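Local coordinates for protein tyrocidine synthase 2 (Brevibacillus parabrevis, PDB 6TA8) that is part of a nonribosomal peptide synthetase and is represented here by a region with the fold of the condensation-domain family, at residues G70-A75 and F109-Y114; V147-F150 and G155-L158; R219-W224 and E361-L366; Q77-H82 and R173-D178; A212-L217 and D309-M314. All blocks are in the same frame, centred on the assembly; numbering follows the deposited sequence.

Overall arrangement
All five contacts belong to the condensation domain of a single chain. Interactions 1 and 2, with centres 9 Å apart, meet in the five-stranded mixed sheet, where strands 110-115 and 145-152 are neighbours. Interaction 4 continues along helix 69-82, the helix also used by interaction 1, and the loop it closes encloses interaction 2 in sequence. Interactions 3 and 5 form a second cluster: their centres are 12 Å apart, their segments alternate along the chain, and they touch, Ala212 and Leu217 packing on Ile362 of helix 359-365. About 44 Å separates the centres of interactions 1 and 3, on opposite sides of the chain's centre. The contacts therefore sample two separate regions of the fold.

Interaction 1 of 5, residues G70-A75 and F109-Y114; sequences GLVRQA and FRFYSY
Phe109, just ahead of strand 110-115, meets helix 69-82 at Arg73. Phe109 CZ lies 3.6 Å from Arg73 O and 4.0 Å from Arg73 CB, so the end of the ring rests on both the helix backbone and the root of the arginine side chain. The next residue, Arg110, points away from the helix, as does Tyr112, and on that side Arg110 NE donates to Tyr112 OH over 3.0 Å. Between them, Phe111 turns toward the helix and is met from two sides. Arg73 CG sits over one ring face, 4.1 Å from the ring centroid and 15° off the normal, which is CH-pi geometry. Val72 CG1 comes to the ring edge, 4.0 Å from Phe111 CE1. Beyond CG the arginine chain bends (chi3 69°), bringing Arg73 NH1 to 3.4 Å from Phe111 CB. Because the guanidinium and ring planes stand 73° apart, the group is not stacked on the phenyl ring. Val72 and Phe109 both also touch Val147 on the adjoining strand. This is a helix packed on the edge strand of the mixed sheet in an alpha/beta layer.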
# COMPACT_ATOMS: atom_id res chain seq x y z
N GLY A 70 -28.72 1.31 9.53
CA GLY A 70 -29.46 1.92 8.44
C GLY A 70 -28.74 3.10 7.83
O GLY A 70 -28.91 3.39 6.64
N LEU A 71 -27.93 3.80 8.62
CA LEU A 71 -27.10 4.90 8.14
C LEU A 71 -25.79 4.42 7.54
O LEU A 71 -25.30 5.02 6.57
CB LEU A 71 -26.82 5.87 9.28
CG LEU A 71 -27.82 7.00 9.51
CD1 LEU A 71 -29.15 6.47 10.02
CD2 LEU A 71 -27.24 7.99 10.48
N VAL A 72 -25.19 3.37 8.11
CA VAL A 72 -23.98 2.79 7.53
C VAL A 72 -24.27 2.23 6.15
O VAL A 72 -23.48 2.40 5.21
CB VAL A 72 -23.40 1.72 8.48
CG1 VAL A 72 -22.21 1.02 7.83
CG2 VAL A 72 -23.00 2.34 9.81
N ARG A 73 -25.40 1.55 6.00
CA ARG A 73 -25.78 1.03 4.69
C ARG A 73 -26.06 2.16 3.70
O ARG A 73 -25.62 2.10 2.55
CB ARG A 73 -27.00 0.11 4.81
CG ARG A 73 -26.75 -1.15 5.62
CD ARG A 73 -28.04 -1.94 5.82
NE ARG A 73 -28.52 -2.52 4.58
CZ ARG A 73 -28.25 -3.76 4.19
NH1 ARG A 73 -27.51 -4.55 4.94
NH2 ARG A 73 -28.73 -4.22 3.03
N GLN A 74 -26.78 3.19 4.14
CA GLN A 74 -27.06 4.32 3.26
C GLN A 74 -25.79 5.05 2.85
O GLN A 74 -25.71 5.57 1.73
CB GLN A 74 -28.03 5.29 3.95
CG GLN A 74 -28.70 6.27 3.00
CD GLN A 74 -29.73 7.14 3.70
OE1 GLN A 74 -29.65 7.37 4.90
NE2 GLN A 74 -30.70 7.63 2.93
N ALA A 75 -24.79 5.09 3.74
CA ALA A 75 -23.53 5.72 3.39
C ALA A 75 -22.77 4.90 2.36
O ALA A 75 -22.27 5.43 1.36
CB ALA A 75 -22.68 5.93 4.64
N PHE A 109 -22.34 -3.91 -1.87
CA PHE A 109 -21.45 -4.32 -0.79
C PHE A 109 -22.15 -5.40 0.02
O PHE A 109 -23.37 -5.53 0.00
CB PHE A 109 -21.06 -3.14 0.11
CG PHE A 109 -22.22 -2.48 0.80
CD1 PHE A 109 -23.03 -1.59 0.12
CD2 PHE A 109 -22.48 -2.75 2.13
CE1 PHE A 109 -24.10 -0.98 0.76
CE2 PHE A 109 -23.55 -2.14 2.78
CZ PHE A 109 -24.35 -1.26 2.09
N ARG A 110 -21.34 -6.19 0.73
CA ARG A 110 -21.83 -7.24 1.61
C ARG A 110 -21.77 -6.76 3.05
O ARG A 110 -20.72 -6.32 3.52
CB ARG A 110 -21.01 -8.52 1.43
CG ARG A 110 -21.65 -9.76 2.04
CD ARG A 110 -20.93 -11.02 1.61
NE ARG A 110 -21.55 -12.22 2.15
CZ ARG A 110 -22.46 -12.95 1.50
NH1 ARG A 110 -22.85 -12.60 0.29
NH2 ARG A 110 -22.98 -14.03 2.08
N PHE A 111 -22.90 -6.86 3.75
CA PHE A 111 -23.04 -6.33 5.10
C PHE A 111 -23.13 -7.45 6.12
O PHE A 111 -23.73 -8.50 5.85
CB PHE A 111 -24.28 -5.43 5.20
CG PHE A 111 -24.33 -4.61 6.46
CD1 PHE A 111 -23.59 -3.44 6.57
CD2 PHE A 111 -25.11 -5.00 7.53
CE1 PHE A 111 -23.63 -2.68 7.72
CE2 PHE A 111 -25.16 -4.25 8.69
CZ PHE A 111 -24.42 -3.09 8.78
N TYR A 112 -22.53 -7.23 7.29
CA TYR A 112 -22.57 -8.17 8.40
C TYR A 112 -22.96 -7.41 9.66
O TYR A 112 -22.40 -6.34 9.94
CB TYR A 112 -21.21 -8.86 8.60
CG TYR A 112 -20.77 -9.74 7.45
CD1 TYR A 112 -20.24 -9.19 6.29
CD2 TYR A 112 -20.86 -11.12 7.53
CE1 TYR A 112 -19.82 -9.99 5.24
CE2 TYR A 112 -20.45 -11.93 6.49
CZ TYR A 112 -19.94 -11.36 5.35
OH TYR A 112 -19.53 -12.16 4.30
N SER A 113 -23.90 -7.97 10.42
CA SER A 113 -24.40 -7.34 11.64
C SER A 113 -24.34 -8.34 12.78
O SER A 113 -24.96 -9.41 12.70
CB SER A 113 -25.82 -6.82 11.44
OG SER A 113 -26.27 -6.13 12.60
N TYR A 114 -23.61 -8.00 13.84
CA TYR A 114 -23.46 -8.86 15.00
C TYR A 114 -23.81 -8.08 16.26
O TYR A 114 -23.38 -6.94 16.43
CB TYR A 114 -22.04 -9.41 15.10
CG TYR A 114 -21.63 -10.26 13.91
CD1 TYR A 114 -21.94 -11.61 13.86
CD2 TYR A 114 -20.95 -9.70 12.84
CE1 TYR A 114 -21.57 -12.39 12.78
CE2 TYR A 114 -20.57 -10.47 11.76
CZ TYR A 114 -20.89 -11.81 11.73
OH TYR A 114 -20.52 -12.57 10.65

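Interaction 2 of 5, residues V147-F150 and G155-L158; sequences VALF and GDHL
Phe150 and His157 form a hydrogen-bonded antiparallel pair. Phe150 N donates to His157 O over 2.6 Å, almost perfectly straight at 179°, and His157 N donates back to Phe150 O over 2.7 Å. The second donor approaches tilted 25° from the carbonyl plane. Each acceptor takes a further CA-H contact: Leu149 CA is 3.4 Å from His157 O, and Asp156 CA is equally far from Phe150 O. Leu149 and Leu158 make the neighbouring non-hydrogen-bonded pair, which leaves Leu149 to bond through its backbone with Tyr112 and Tyr114 of strand 110-115. Ala148, one step back, has its backbone partner in Leu159, while Ala148 O also receives Leu158 CA at 3.3 Å. The remaining polar groups look outside the pair: Asp156 OD2 accepts from Phe67 N, His157 ND1 bonds to Ser403 OG, and Gly155 O accepts from Thr152 OG1. On the leucine face, Leu158 CG lies anti to its own N (chi1 -171°), extending Leu158 CD1 diagonally to 3.7 Å from Val147 CG1; Leu149 CD1 lies 3.8 Å from Asp156 CB. The two strands form a beta hairpin inside the five-stranded mixed sheet. Helix 69-82 packs through Val72 on the face carrying Val147 and Leu158, whereas helix 122-134 meets Phe150 and Ala148 on the other.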
# COMPACT_ATOMS: atom_id res chain seq x y z
N VAL A 147 -18.57 -5.04 4.69
CA VAL A 147 -18.75 -4.16 5.84
C VAL A 147 -19.34 -4.98 6.97
O VAL A 147 -20.36 -5.66 6.79
CB VAL A 147 -19.65 -2.96 5.50
CG1 VAL A 147 -19.68 -1.98 6.66
CG2 VAL A 147 -19.16 -2.27 4.23
N ALA A 148 -18.71 -4.92 8.14
CA ALA A 148 -19.14 -5.69 9.30
C ALA A 148 -19.28 -4.76 10.50
O ALA A 148 -18.35 -4.00 10.81
CB ALA A 148 -18.16 -6.82 9.62
N LEU A 149 -20.42 -4.83 11.17
CA LEU A 149 -20.70 -4.02 12.35
C LEU A 149 -20.77 -4.93 13.57
O LEU A 149 -21.59 -5.85 13.62
CB LEU A 149 -22.01 -3.25 12.18
CG LEU A 149 -22.49 -2.45 13.40
CD1 LEU A 149 -21.46 -1.42 13.81
CD2 LEU A 149 -23.83 -1.79 13.10
N PHE A 150 -19.90 -4.68 14.54
CA PHE A 150 -19.84 -5.45 15.78
C PHE A 150 -20.28 -4.55 16.93
O PHE A 150 -19.53 -3.66 17.34
CB PHE A 150 -18.43 -6.00 16.02
CG PHE A 150 -17.90 -6.83 14.88
CD1 PHE A 150 -18.17 -8.18 14.81
CD2 PHE A 150 -17.12 -6.24 13.90
CE1 PHE A 150 -17.68 -8.94 13.77
CE2 PHE A 150 -16.62 -7.00 12.85
CZ PHE A 150 -16.90 -8.35 12.79
N GLY A 155 -19.50 0.22 22.92
CA GLY A 155 -19.53 0.89 21.64
C GLY A 155 -19.76 -0.09 20.51
O GLY A 155 -20.10 -1.26 20.71
N ASP A 156 -19.58 0.42 19.29
CA ASP A 156 -19.76 -0.36 18.07
C ASP A 156 -18.48 -0.34 17.25
O ASP A 156 -17.88 0.72 17.05
CB ASP A 156 -20.92 0.18 17.23
CG ASP A 156 -22.28 -0.09 17.86
OD1 ASP A 156 -22.32 -0.75 18.92
OD2 ASP A 156 -23.30 0.36 17.30
N HIS A 157 -18.06 -1.52 16.79
CA HIS A 157 -16.89 -1.66 15.93
C HIS A 157 -17.35 -1.90 14.50
O HIS A 157 -18.24 -2.72 14.26
CB HIS A 157 -15.99 -2.80 16.41
CG HIS A 157 -15.49 -2.64 17.81
ND1 HIS A 157 -14.35 -1.93 18.11
CD2 HIS A 157 -15.98 -3.09 18.99
CE1 HIS A 157 -14.15 -1.95 19.42
NE2 HIS A 157 -15.12 -2.65 19.97
N LEU A 158 -16.73 -1.20 13.55
CA LEU A 158 -17.10 -1.29 12.14
C LEU A 158 -15.88 -1.73 11.35
O LEU A 158 -14.88 -1.00 11.27
CB LEU A 158 -17.63 0.04 11.62
CG LEU A 158 -18.25 0.01 10.22
CD1 LEU A 158 -19.51 -0.85 10.22
CD2 LEU A 158 -18.55 1.41 9.73

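Interaction 3 of 5, residues R219-W224 and E361-L366; sequences REVAYW and EILRTL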
# COMPACT_ATOMS: atom_id res chain seq x y z
N ARG A 219 12.11 7.98 -23.31
CA ARG A 219 13.29 8.72 -22.88
C ARG A 219 13.84 8.23 -21.54
O ARG A 219 14.91 8.70 -21.13
CB ARG A 219 12.97 10.21 -22.80
CG ARG A 219 12.48 10.80 -24.12
CD ARG A 219 12.41 12.32 -24.05
NE ARG A 219 11.04 12.81 -23.99
CZ ARG A 219 10.56 13.59 -23.03
NH1 ARG A 219 11.36 13.99 -22.04
NH2 ARG A 219 9.30 13.99 -23.06
N GLU A 220 13.14 7.33 -20.87
CA GLU A 220 13.59 6.78 -19.59
C GLU A 220 14.42 5.51 -19.75
O GLU A 220 15.07 5.10 -18.78
CB GLU A 220 12.38 6.46 -18.70
CG GLU A 220 11.63 7.67 -18.17
CD GLU A 220 10.52 7.27 -17.22
OE1 GLU A 220 9.39 7.77 -17.38
OE2 GLU A 220 10.78 6.45 -16.31
N VAL A 221 14.40 4.88 -20.93
CA VAL A 221 15.02 3.57 -21.09
C VAL A 221 16.52 3.63 -20.79
O VAL A 221 17.08 2.70 -20.19
CB VAL A 221 14.76 3.02 -22.50
CG1 VAL A 221 15.34 1.62 -22.66
CG2 VAL A 221 13.26 3.01 -22.79
N ALA A 222 17.18 4.72 -21.18
CA ALA A 222 18.61 4.85 -20.93
C ALA A 222 18.92 4.86 -19.44
O ALA A 222 19.97 4.34 -19.02
CB ALA A 222 19.15 6.11 -21.60
N TYR A 223 18.04 5.44 -18.63
CA TYR A 223 18.28 5.47 -17.19
C TYR A 223 18.11 4.09 -16.57
O TYR A 223 18.98 3.62 -15.83
CB TYR A 223 17.34 6.48 -16.52
CG TYR A 223 17.32 6.36 -15.01
CD1 TYR A 223 18.36 6.86 -14.24
CD2 TYR A 223 16.27 5.72 -14.36
CE1 TYR A 223 18.35 6.74 -12.87
CE2 TYR A 223 16.25 5.60 -12.99
CZ TYR A 223 17.29 6.12 -12.24
OH TYR A 223 17.28 6.00 -10.87
N TRP A 224 16.98 3.44 -16.84
CA TRP A 224 16.73 2.12 -16.27
C TRP A 224 17.71 1.08 -16.79
O TRP A 224 18.07 0.15 -16.06
CB TRP A 224 15.29 1.68 -16.56
CG TRP A 224 14.25 2.60 -16.00
CD1 TRP A 224 13.39 3.38 -16.71
CD2 TRP A 224 13.95 2.82 -14.62
NE1 TRP A 224 12.57 4.08 -15.86
CE2 TRP A 224 12.90 3.76 -14.57
CE3 TRP A 224 14.47 2.33 -13.42
CZ2 TRP A 224 12.35 4.21 -13.36
CZ3 TRP A 224 13.93 2.78 -12.22
CH2 TRP A 224 12.88 3.71 -12.21
N GLU A 361 7.61 -0.35 -14.38
CA GLU A 361 6.77 -1.51 -14.67
C GLU A 361 5.81 -1.27 -15.82
O GLU A 361 5.28 -2.23 -16.38
CB GLU A 361 6.00 -1.94 -13.42
CG GLU A 361 6.84 -2.72 -12.43
CD GLU A 361 6.68 -4.22 -12.57
OE1 GLU A 361 5.57 -4.67 -12.94
OE2 GLU A 361 7.66 -4.95 -12.33
N ILE A 362 5.57 -0.01 -16.20
CA ILE A 362 4.83 0.26 -17.42
C ILE A 362 5.62 -0.22 -18.63
O ILE A 362 5.05 -0.68 -19.62
CB ILE A 362 4.50 1.76 -17.53
CG1 ILE A 362 3.69 2.23 -16.32
CG2 ILE A 362 3.72 2.06 -18.80
CD1 ILE A 362 3.28 3.68 -16.39
N LEU A 363 6.95 -0.14 -18.56
CA LEU A 363 7.80 -0.54 -19.67
C LEU A 363 7.87 -2.06 -19.84
O LEU A 363 8.17 -2.53 -20.94
CB LEU A 363 9.21 0.02 -19.50
CG LEU A 363 9.41 1.50 -19.83
CD1 LEU A 363 10.74 2.00 -19.28
CD2 LEU A 363 9.33 1.74 -21.33
N ARG A 364 7.59 -2.83 -18.79
CA ARG A 364 7.67 -4.28 -18.87
C ARG A 364 6.31 -4.96 -18.95
O ARG A 364 6.25 -6.17 -19.16
CB ARG A 364 8.44 -4.85 -17.66
CG ARG A 364 7.81 -4.54 -16.32
CD ARG A 364 8.46 -5.34 -15.21
NE ARG A 364 8.23 -6.78 -15.35
CZ ARG A 364 7.20 -7.42 -14.82
NH1 ARG A 364 6.29 -6.77 -14.10
NH2 ARG A 364 7.07 -8.73 -15.00
N THR A 365 5.22 -4.21 -18.80
CA THR A 365 3.88 -4.80 -18.81
C THR A 365 2.95 -4.21 -19.85
O THR A 365 2.02 -4.90 -20.28
CB THR A 365 3.22 -4.65 -17.43
OG1 THR A 365 3.38 -3.31 -16.96
CG2 THR A 365 3.85 -5.61 -16.43
N LEU A 366 3.17 -2.97 -20.28
CA LEU A 366 2.25 -2.30 -21.19
C LEU A 366 2.88 -1.81 -22.49
O LEU A 366 2.15 -1.67 -23.48
CB LEU A 366 1.59 -1.09 -20.50
CG LEU A 366 0.84 -1.36 -19.20
CD1 LEU A 366 0.22 -0.07 -18.68
CD2 LEU A 366 -0.22 -2.43 -19.39
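The indole of Trp224 meets Leu363 obliquely, Trp224 CD1 lying 3.9 Å from Leu363 CD1. One face of the indole carries Tyr223 CD2, 3.7 Å above the Trp224 plane and over its centre, whereas the tyrosine ring receives Trp224 CE2 at its own edge. Glu220 OE2 occupies the edge of the indole: Trp224 NE1 donates to it over 3.0 Å at 161°, with the oxygen near the ring plane. This bond uses the anti side of the carboxylate; it ties the indole to Glu220, four residues earlier in the chain, and restrains the rotation of the ring. Tyr360 adds an edge-to-face ring contact. The contact thus sets the branched end of Leu363, on the weakly bonded helix 359-365, beside an aromatic side chain of helix 221-229, joining two segments with 136 residues between them within the condensation-domain family fold. Leu363 has CG anti to its carbonyl carbon (chi1 -78°), and the fork beyond it divides its methyls between two partners: CD1 goes to the indole, while Leu363 CD2 lies 4.4 Å from Val221 CG2, a loose approach. Leu217 also packs on Leu363. On the far side of helix 359-365, the Arg364 guanidinium takes Glu361 OE1 at its edge and in its plane, a salt bridge with Arg364 NH1 at 2.5 Å from Glu361 OE1.

Interaction 4 of 5, residues Q77-H82 and R173-D178; sequences QQIVEH and RILFED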
# COMPACT_ATOMS: atom_id res chain seq x y z
N GLN A 77 -24.00 2.58 0.35
CA GLN A 77 -24.75 2.54 -0.90
C GLN A 77 -24.40 3.73 -1.79
O GLN A 77 -24.41 3.61 -3.02
CB GLN A 77 -26.25 2.52 -0.63
CG GLN A 77 -26.79 1.16 -0.21
CD GLN A 77 -26.97 0.22 -1.38
OE1 GLN A 77 -27.27 0.64 -2.49
NE2 GLN A 77 -26.78 -1.08 -1.13
N GLN A 78 -24.08 4.88 -1.19
CA GLN A 78 -23.67 6.04 -1.97
C GLN A 78 -22.18 6.01 -2.29
O GLN A 78 -21.77 6.49 -3.36
CB GLN A 78 -24.01 7.32 -1.20
CG GLN A 78 -23.75 8.60 -1.98
CD GLN A 78 -24.68 8.77 -3.17
OE1 GLN A 78 -25.77 8.21 -3.20
NE2 GLN A 78 -24.24 9.55 -4.15
N ILE A 79 -21.36 5.46 -1.40
CA ILE A 79 -19.92 5.39 -1.64
C ILE A 79 -19.62 4.50 -2.84
O ILE A 79 -18.88 4.89 -3.75
CB ILE A 79 -19.18 4.91 -0.38
CG1 ILE A 79 -19.17 6.01 0.68
CG2 ILE A 79 -17.77 4.47 -0.72
CD1 ILE A 79 -18.51 5.59 1.98
N VAL A 80 -20.19 3.29 -2.85
CA VAL A 80 -19.91 2.35 -3.93
C VAL A 80 -20.50 2.84 -5.25
O VAL A 80 -19.98 2.54 -6.33
CB VAL A 80 -20.43 0.95 -3.55
CG1 VAL A 80 -20.03 -0.07 -4.60
CG2 VAL A 80 -19.89 0.54 -2.19
N GLU A 81 -21.60 3.60 -5.19
CA GLU A 81 -22.13 4.21 -6.41
C GLU A 81 -21.24 5.35 -6.89
O GLU A 81 -21.04 5.53 -8.10
CB GLU A 81 -23.56 4.71 -6.16
CG GLU A 81 -23.92 5.97 -6.93
CD GLU A 81 -25.42 6.18 -7.03
OE1 GLU A 81 -25.87 6.81 -8.02
OE2 GLU A 81 -26.15 5.72 -6.13
N HIS A 82 -20.68 6.12 -5.96
CA HIS A 82 -19.84 7.26 -6.33
C HIS A 82 -18.50 6.79 -6.90
O HIS A 82 -18.11 7.18 -8.00
CB HIS A 82 -19.62 8.17 -5.13
CG HIS A 82 -19.10 9.53 -5.48
ND1 HIS A 82 -17.75 9.78 -5.66
CD2 HIS A 82 -19.73 10.70 -5.69
CE1 HIS A 82 -17.59 11.06 -5.97
NE2 HIS A 82 -18.77 11.64 -5.99
N ARG A 173 -7.72 7.05 2.39
CA ARG A 173 -7.93 8.39 2.92
C ARG A 173 -9.16 9.04 2.30
O ARG A 173 -9.90 9.76 2.97
CB ARG A 173 -6.69 9.25 2.68
CG ARG A 173 -5.38 8.54 2.94
CD ARG A 173 -4.21 9.31 2.35
NE ARG A 173 -3.33 9.85 3.39
CZ ARG A 173 -2.15 9.33 3.71
NH1 ARG A 173 -1.42 9.88 4.67
NH2 ARG A 173 -1.71 8.26 3.08
N ILE A 174 -9.41 8.78 1.01
CA ILE A 174 -10.64 9.25 0.38
C ILE A 174 -11.85 8.56 1.00
O ILE A 174 -12.92 9.17 1.12
CB ILE A 174 -10.58 9.04 -1.14
CG1 ILE A 174 -9.29 9.64 -1.72
CG2 ILE A 174 -11.79 9.64 -1.82
CD1 ILE A 174 -9.08 9.33 -3.18
N LEU A 175 -11.70 7.30 1.39
CA LEU A 175 -12.80 6.58 2.03
C LEU A 175 -13.12 7.18 3.39
O LEU A 175 -14.30 7.39 3.73
CB LEU A 175 -12.46 5.10 2.16
CG LEU A 175 -12.79 4.22 0.95
CD1 LEU A 175 -12.60 2.75 1.31
CD2 LEU A 175 -14.21 4.47 0.47
N PHE A 176 -12.09 7.45 4.20
CA PHE A 176 -12.32 8.04 5.52
C PHE A 176 -12.99 9.40 5.41
O PHE A 176 -13.81 9.76 6.26
CB PHE A 176 -10.99 8.16 6.27
CG PHE A 176 -10.25 6.86 6.43
CD1 PHE A 176 -10.94 5.66 6.53
CD2 PHE A 176 -8.87 6.83 6.48
CE1 PHE A 176 -10.27 4.46 6.68
CE2 PHE A 176 -8.19 5.64 6.63
CZ PHE A 176 -8.88 4.46 6.73
N GLU A 177 -12.65 10.17 4.37
CA GLU A 177 -13.27 11.47 4.19
C GLU A 177 -14.72 11.33 3.76
O GLU A 177 -15.62 11.94 4.35
CB GLU A 177 -12.48 12.29 3.16
CG GLU A 177 -11.26 13.01 3.71
CD GLU A 177 -10.37 13.58 2.62
OE1 GLU A 177 -9.43 12.88 2.19
OE2 GLU A 177 -10.62 14.72 2.19
N ASP A 178 -14.98 10.52 2.73
CA ASP A 178 -16.32 10.43 2.16
C ASP A 178 -17.28 9.73 3.11
O ASP A 178 -18.46 10.11 3.20
CB ASP A 178 -16.27 9.73 0.81
CG ASP A 178 -15.66 10.60 -0.28
OD1 ASP A 178 -15.19 11.71 0.04
OD2 ASP A 178 -15.66 10.17 -1.45
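Ile79 and Leu175 supply the closest contact between segments 77-82 and 173-178, with Ile79 CG2 3.8 Å from Leu175 CD2. The side chains cross obliquely, methyl against methyl. Leu175 starts out to one side of the facing helix, and its branch end closes the gap. The Ile79 side chain sets out toward the partner helix; its CG2 branch lies anti to the backbone N while CG1 (chi1 -73°) carries Ile79 CD1 to 4.5 Å from Asp178 C. Of the two segments' backbones, Ile79 and Asp178 come nearest, Ile79 CA standing 7.3 Å from Asp178 CA. The contact is apolar, and no hydrogen bond joins the two segments. In the next shell, the carboxylate of Asp178 is held by Arg318 at OD1, a salt bridge, and by His83 NE2 at OD2. His82 ND1 stays 4.7 Å from Asp178 OD2, too far to bond. The same two helices meet again toward the start of helix 69-82 and the later part of helix 169-187, where Val72 and Leu71 touch Tyr183. Around the pair, Gln77 packs on Phe109 next to strand 110-115, Phe176 meets Phe402 of strand 401-402 edge-to-face, and Arg173 reaches Leu388 O of strand 383-390 in the six-stranded sheet.

Interaction 5 of 5, residues A212-L217 and D309-M314; sequences ADSDEL and DIQNEM
An Asx turn presents Gln311 to Glu216, in a surface contact between the loop leaving helix 201-212 and the loop between strands 297-304 and 325-332. Asp309 OD1 accepts from the backbone N of Gln311 over 2.9 Å; the donor comes from above the carboxylate plane, 56° out of it. The Gln311 side chain reaches across at full stretch toward the other loop. Glu216, with CG anti to the backbone N (chi1 170°), is stretched out too, and the two side chains lie alongside one another, running in opposing senses. Their amide and carboxylate planes are turned 24° apart. Gln311 NE2 donates to Glu216 OE1 at a modelled 2.4 Å, so short that the exact length is doubtful. Gln311 NE2 also lies 3.5 Å from Glu216 CB, evidence that the amide overlaps the glutamate chain lengthwise as well as meeting its oxygen. Gln311 OE1 faces Ser214 CB more loosely, at 4.2 Å, while Ser214 OG bonds to Tyr211 O. Glu216 OE2 forms a salt bridge with Lys355 NZ, which also donates to Asp309 O. As modelled, both carboxylate oxygens of Glu216 have a partner, the lysine at OE2 and, at OE1, an amide whose bond length is doubtful; the lysine probably offsets the like charges of Glu216 OE2 and Asp309 OD2, 5.8 Å apart.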
# COMPACT_ATOMS: atom_id res chain seq x y z
N ALA A 212 1.92 4.58 -22.21
CA ALA A 212 2.87 3.48 -22.31
C ALA A 212 3.56 3.46 -23.66
O ALA A 212 4.76 3.19 -23.75
CB ALA A 212 2.15 2.15 -22.06
N ASP A 213 2.82 3.76 -24.73
CA ASP A 213 3.37 3.79 -26.08
C ASP A 213 3.80 5.19 -26.50
O ASP A 213 4.16 5.39 -27.66
CB ASP A 213 2.35 3.22 -27.07
CG ASP A 213 2.16 1.73 -26.91
OD1 ASP A 213 3.17 1.02 -26.71
OD2 ASP A 213 1.01 1.26 -27.00
N SER A 214 3.75 6.16 -25.59
CA SER A 214 4.24 7.49 -25.90
C SER A 214 5.76 7.49 -25.97
O SER A 214 6.43 6.50 -25.66
CB SER A 214 3.75 8.49 -24.85
OG SER A 214 4.38 8.28 -23.60
N ASP A 215 6.32 8.63 -26.39
CA ASP A 215 7.76 8.77 -26.54
C ASP A 215 8.41 9.48 -25.36
O ASP A 215 9.64 9.45 -25.25
CB ASP A 215 8.09 9.51 -27.84
CG ASP A 215 7.41 8.89 -29.04
OD1 ASP A 215 7.32 9.56 -30.09
OD2 ASP A 215 6.96 7.73 -28.94
N GLU A 216 7.63 10.11 -24.48
CA GLU A 216 8.19 10.63 -23.24
C GLU A 216 8.69 9.49 -22.36
O GLU A 216 9.74 9.61 -21.72
CB GLU A 216 7.15 11.47 -22.50
CG GLU A 216 7.56 11.86 -21.09
CD GLU A 216 6.42 12.48 -20.30
OE1 GLU A 216 5.31 12.63 -20.87
OE2 GLU A 216 6.62 12.81 -19.12
N LEU A 217 7.96 8.38 -22.32
CA LEU A 217 8.39 7.22 -21.55
C LEU A 217 9.62 6.57 -22.17
O LEU A 217 10.46 6.03 -21.44
CB LEU A 217 7.24 6.21 -21.44
CG LEU A 217 7.52 4.91 -20.69
CD1 LEU A 217 7.99 5.20 -19.27
CD2 LEU A 217 6.28 4.03 -20.67
N ASP A 309 1.82 12.27 -13.48
CA ASP A 309 1.36 12.85 -14.73
C ASP A 309 1.67 11.88 -15.87
O ASP A 309 2.84 11.71 -16.24
CB ASP A 309 2.02 14.21 -14.96
CG ASP A 309 1.56 14.87 -16.25
OD1 ASP A 309 0.51 14.48 -16.79
OD2 ASP A 309 2.27 15.78 -16.73
N ILE A 310 0.64 11.26 -16.43
CA ILE A 310 0.78 10.40 -17.59
C ILE A 310 0.23 11.13 -18.80
O ILE A 310 -0.36 10.52 -19.70
CB ILE A 310 0.09 9.04 -17.38
CG1 ILE A 310 -1.39 9.24 -17.02
CG2 ILE A 310 0.79 8.24 -16.29
CD1 ILE A 310 -2.18 7.95 -16.95
N GLN A 311 0.40 12.46 -18.82
CA GLN A 311 -0.12 13.34 -19.86
C GLN A 311 -1.64 13.32 -19.88
O GLN A 311 -2.27 12.68 -19.03
CB GLN A 311 0.45 12.96 -21.23
CG GLN A 311 1.98 13.03 -21.31
CD GLN A 311 2.53 12.43 -22.59
OE1 GLN A 311 1.78 11.91 -23.42
NE2 GLN A 311 3.84 12.51 -22.76
N ASN A 312 -2.24 14.03 -20.84
CA ASN A 312 -3.68 14.19 -21.01
C ASN A 312 -4.34 14.93 -19.86
O ASN A 312 -5.58 14.92 -19.76
CB ASN A 312 -4.37 12.83 -21.22
CG ASN A 312 -5.70 12.96 -21.95
OD1 ASN A 312 -5.77 12.77 -23.16
ND2 ASN A 312 -6.75 13.28 -21.20
N GLU A 313 -3.56 15.59 -19.00
CA GLU A 313 -4.09 16.40 -17.90
C GLU A 313 -5.02 15.59 -16.99
O GLU A 313 -6.05 16.09 -16.53
CB GLU A 313 -4.80 17.65 -18.43
CG GLU A 313 -3.97 18.47 -19.40
CD GLU A 313 -4.56 18.49 -20.80
OE1 GLU A 313 -5.79 18.34 -20.93
OE2 GLU A 313 -3.78 18.65 -21.77
N MET A 314 -4.66 14.34 -16.74
CA MET A 314 -5.48 13.48 -15.90
C MET A 314 -5.50 13.97 -14.46
O MET A 314 -4.54 14.59 -13.98
CB MET A 314 -4.97 12.04 -15.96
CG MET A 314 -4.89 11.46 -17.36
SD MET A 314 -6.51 11.31 -18.14
CE MET A 314 -7.24 9.99 -17.17